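Local coordinates for protein endonuclease V (Homo sapiens, PDB 6OZE) that probably cleaves inosine-containing RNA by metal-dependent hydrolysis, as an endoribonuclease of the endonuclease V family, at residues Gly42-Phe47 against Leu116-Gly121. The protein carries 4 engineered substitutions. Sequence-based numbering, arbitrary orientation.
Sequences GVDVSF and LVDGNG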
ATOM      1  N   GLY A  42      -2.927   5.063  -6.571  1.00 17.55           N
ATOM      2  CA  GLY A  42      -2.808   3.652  -6.250  1.00 15.91           C
ATOM      3  C   GLY A  42      -1.637   3.075  -7.022  1.00 16.27           C
ATOM      4  O   GLY A  42      -1.357   3.494  -8.151  1.00 18.86           O
ATOM      5  N   VAL A  43      -0.942   2.142  -6.394  1.00 17.00           N
ATOM      6  CA  VAL A  43       0.229   1.516  -7.015  1.00 16.63           C
ATOM      7  C   VAL A  43       0.125   0.008  -6.901  1.00 17.63           C
ATOM      8  O   VAL A  43      -0.436  -0.526  -5.938  1.00 21.49           O
ATOM      9  CB  VAL A  43       1.598   1.996  -6.477  1.00 20.40           C
ATOM     10  CG1 VAL A  43       1.879   3.433  -6.889  1.00 23.89           C
ATOM     11  CG2 VAL A  43       1.684   1.812  -4.958  1.00 22.93           C
ATOM     12  N   ASP A  44       0.713  -0.686  -7.888  1.00 18.04           N
ATOM     13  CA  ASP A  44       0.711  -2.139  -7.913  1.00 19.89           C
ATOM     14  C   ASP A  44       1.978  -2.608  -8.596  1.00 19.36           C
ATOM     15  O   ASP A  44       2.431  -1.982  -9.553  1.00 19.99           O
ATOM     16  CB  ASP A  44      -0.435  -2.694  -8.760  1.00 22.47           C
ATOM     17  CG  ASP A  44      -0.342  -4.203  -8.939  1.00 22.28           C
ATOM     18  OD1 ASP A  44      -0.550  -4.957  -7.963  1.00 24.88           O
ATOM     19  OD2 ASP A  44       0.003  -4.650 -10.052  1.00 27.82           O
ATOM     20  N   VAL A  45       2.521  -3.716  -8.105  1.00 21.33           N
ATOM     21  CA  VAL A  45       3.463  -4.537  -8.853  1.00 20.51           C
ATOM     22  C   VAL A  45       2.904  -5.947  -8.895  1.00 22.96           C
ATOM     23  O   VAL A  45       2.534  -6.503  -7.855  1.00 24.42           O
ATOM     24  CB  VAL A  45       4.870  -4.536  -8.227  1.00 23.90           C
ATOM     25  CG1 VAL A  45       5.808  -5.450  -9.036  1.00 27.58           C
ATOM     26  CG2 VAL A  45       5.408  -3.133  -8.195  1.00 24.60           C
ATOM     27  N   SER A  46       2.852  -6.529 -10.092  1.00 21.66           N
ATOM     28  CA  SER A  46       2.321  -7.869 -10.284  1.00 21.07           C
ATOM     29  C   SER A  46       3.288  -8.672 -11.125  1.00 23.64           C
ATOM     30  O   SER A  46       3.667  -8.231 -12.209  1.00 25.90           O
ATOM     31  CB  SER A  46       0.981  -7.818 -11.023  1.00 23.72           C
ATOM     32  OG  SER A  46      -0.014  -7.239 -10.182  1.00 24.82           O
ATOM     33  N   PHE A  47       3.646  -9.861 -10.653  1.00 25.25           N
ATOM     34  CA  PHE A  47       4.534 -10.730 -11.407  1.00 26.98           C
ATOM     35  C   PHE A  47       3.798 -11.426 -12.538  1.00 30.47           C
ATOM     36  O   PHE A  47       2.608 -11.748 -12.439  1.00 32.47           O
ATOM     37  CB  PHE A  47       5.157 -11.785 -10.501  1.00 35.93           C
ATOM     38  CG  PHE A  47       6.088 -11.218  -9.496  1.00 57.84           C
ATOM     39  CD1 PHE A  47       5.619 -10.777  -8.272  1.00 73.70           C
ATOM     40  CD2 PHE A  47       7.434 -11.096  -9.784  1.00 68.62           C
ATOM     41  CE1 PHE A  47       6.476 -10.239  -7.341  1.00 82.41           C
ATOM     42  CE2 PHE A  47       8.293 -10.564  -8.861  1.00 80.89           C
ATOM     43  CZ  PHE A  47       7.813 -10.134  -7.633  1.00 86.13           C
ATOM     44  N   LEU A 116      -2.336   4.930  -1.999  1.00 18.09           N
ATOM     45  CA  LEU A 116      -2.720   3.648  -1.426  1.00 17.86           C
ATOM     46  C   LEU A 116      -1.857   2.586  -2.099  1.00 21.32           C
ATOM     47  O   LEU A 116      -1.869   2.455  -3.333  1.00 20.37           O
ATOM     48  CB  LEU A 116      -4.199   3.356  -1.651  1.00 19.72           C
ATOM     49  CG  LEU A 116      -5.192   4.390  -1.100  1.00 22.32           C
ATOM     50  CD1 LEU A 116      -6.619   3.847  -1.221  1.00 23.33           C
ATOM     51  CD2 LEU A 116      -4.890   4.776   0.359  1.00 21.87           C
ATOM     52  N   VAL A 117      -1.125   1.829  -1.292  1.00 19.95           N
ATOM     53  CA  VAL A 117      -0.106   0.898  -1.772  1.00 20.41           C
ATOM     54  C   VAL A 117      -0.571  -0.518  -1.499  1.00 24.75           C
ATOM     55  O   VAL A 117      -0.946  -0.844  -0.366  1.00 24.03           O
ATOM     56  CB  VAL A 117       1.215   1.157  -1.041  1.00 20.35           C
ATOM     57  CG1 VAL A 117       2.294   0.175  -1.499  1.00 24.69           C
ATOM     58  CG2 VAL A 117       1.644   2.561  -1.287  1.00 23.36           C
ATOM     59  N   ASP A 118      -0.549  -1.362  -2.527  1.00 22.52           N
ATOM     60  CA  ASP A 118      -0.785  -2.781  -2.313  1.00 23.57           C
ATOM     61  C   ASP A 118       0.431  -3.369  -1.609  1.00 35.01           C
ATOM     62  O   ASP A 118       1.397  -3.773  -2.262  1.00 36.56           O
ATOM     63  CB  ASP A 118      -1.061  -3.495  -3.638  1.00 29.24           C
ATOM     64  CG  ASP A 118      -1.437  -4.962  -3.450  1.00 44.70           C
ATOM     65  OD1 ASP A 118      -1.435  -5.461  -2.305  1.00 52.85           O
ATOM     66  OD2 ASP A 118      -1.746  -5.624  -4.456  1.00 52.99           O
ATOM     67  N   GLY A 119       0.383  -3.414  -0.287  1.00 31.76           N
ATOM     68  CA  GLY A 119       1.529  -3.789   0.518  1.00 31.88           C
ATOM     69  C   GLY A 119       1.367  -3.222   1.910  1.00 33.52           C
ATOM     70  O   GLY A 119       0.401  -2.528   2.212  1.00 38.33           O
ATOM     71  N   ASN A 120       2.328  -3.542   2.767  1.00 30.38           N
ATOM     72  CA  ASN A 120       2.242  -3.096   4.148  1.00 31.02           C
ATOM     73  C   ASN A 120       3.159  -1.902   4.387  1.00 30.63           C
ATOM     74  O   ASN A 120       4.139  -1.675   3.669  1.00 25.63           O
ATOM     75  CB  ASN A 120       2.622  -4.211   5.121  1.00 32.50           C
ATOM     76  CG  ASN A 120       1.646  -5.365   5.112  1.00 39.75           C
ATOM     77  OD1 ASN A 120       0.665  -5.388   5.872  1.00 33.92           O
ATOM     78  ND2 ASN A 120       1.933  -6.361   4.277  1.00 31.56           N
ATOM     79  N   GLY A 121       2.814  -1.136   5.415  1.00 27.72           N
ATOM     80  CA  GLY A 121       3.649  -0.075   5.927  1.00 27.95           C
ATOM     81  C   GLY A 121       4.402  -0.515   7.160  1.00 30.36           C
ATOM     82  O   GLY A 121       5.304  -1.361   7.092  1.00 33.15           O
TER
HETATM   83  O   HOH W   1       2.085  -4.324  -5.223  1.00 31.92           O
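Leu116 O takes two donors from the neighbouring strand: Val43 N at 3.2 Å, with an angle of 148° at the hydrogen, and the weaker CA-H of Gly42, its CA lying 3.3 Å from the same Leu116 O. This parallel pairing joins the first strand of an RNase H-like core, residues 39-47, to the central strand 115-118, reached after two further strands and helix 89-106. Val43 and Val117 rise side by side from one face of the sheet, touching through Val43 CG2 and Val117 CG2 at 3.7 Å; helix 130-138 packs over both. Val43 turns CG1 anti to its carbonyl carbon (chi1 -69°), which leaves CG2 between the backbone N and the carbonyl carbon and directed at Val117 CG2.

Past the valines the carboxylates of Asp44 and Asp118 lie side by side, their planes 28° apart, with Asp44 OD1 3.8 Å from Asp118 OD2; the CB of Asp118 points toward strand 39-47. The close acidic pair is consistent with the metal-binding carboxylates of RNase H-like nucleases, although the sodium sites here use other residues. Lys147 forms a salt bridge with Asp118 OD2. Ser46 OG donates to the syn lone pair of Asp44 OD2 at 2.6 Å, and Ser235 of helix 226-242 bonds the same oxygen. Replacing Asp44 by an alanine removes one carboxylate of the acidic pair and is likely to leave the Ser46 and Ser235 hydroxyls without their shared partner. Farther along, where the strands splay apart, one water spans the gap, accepting from Val45 N at 3.0 Å and lying 3.1 Å from Asp118 O.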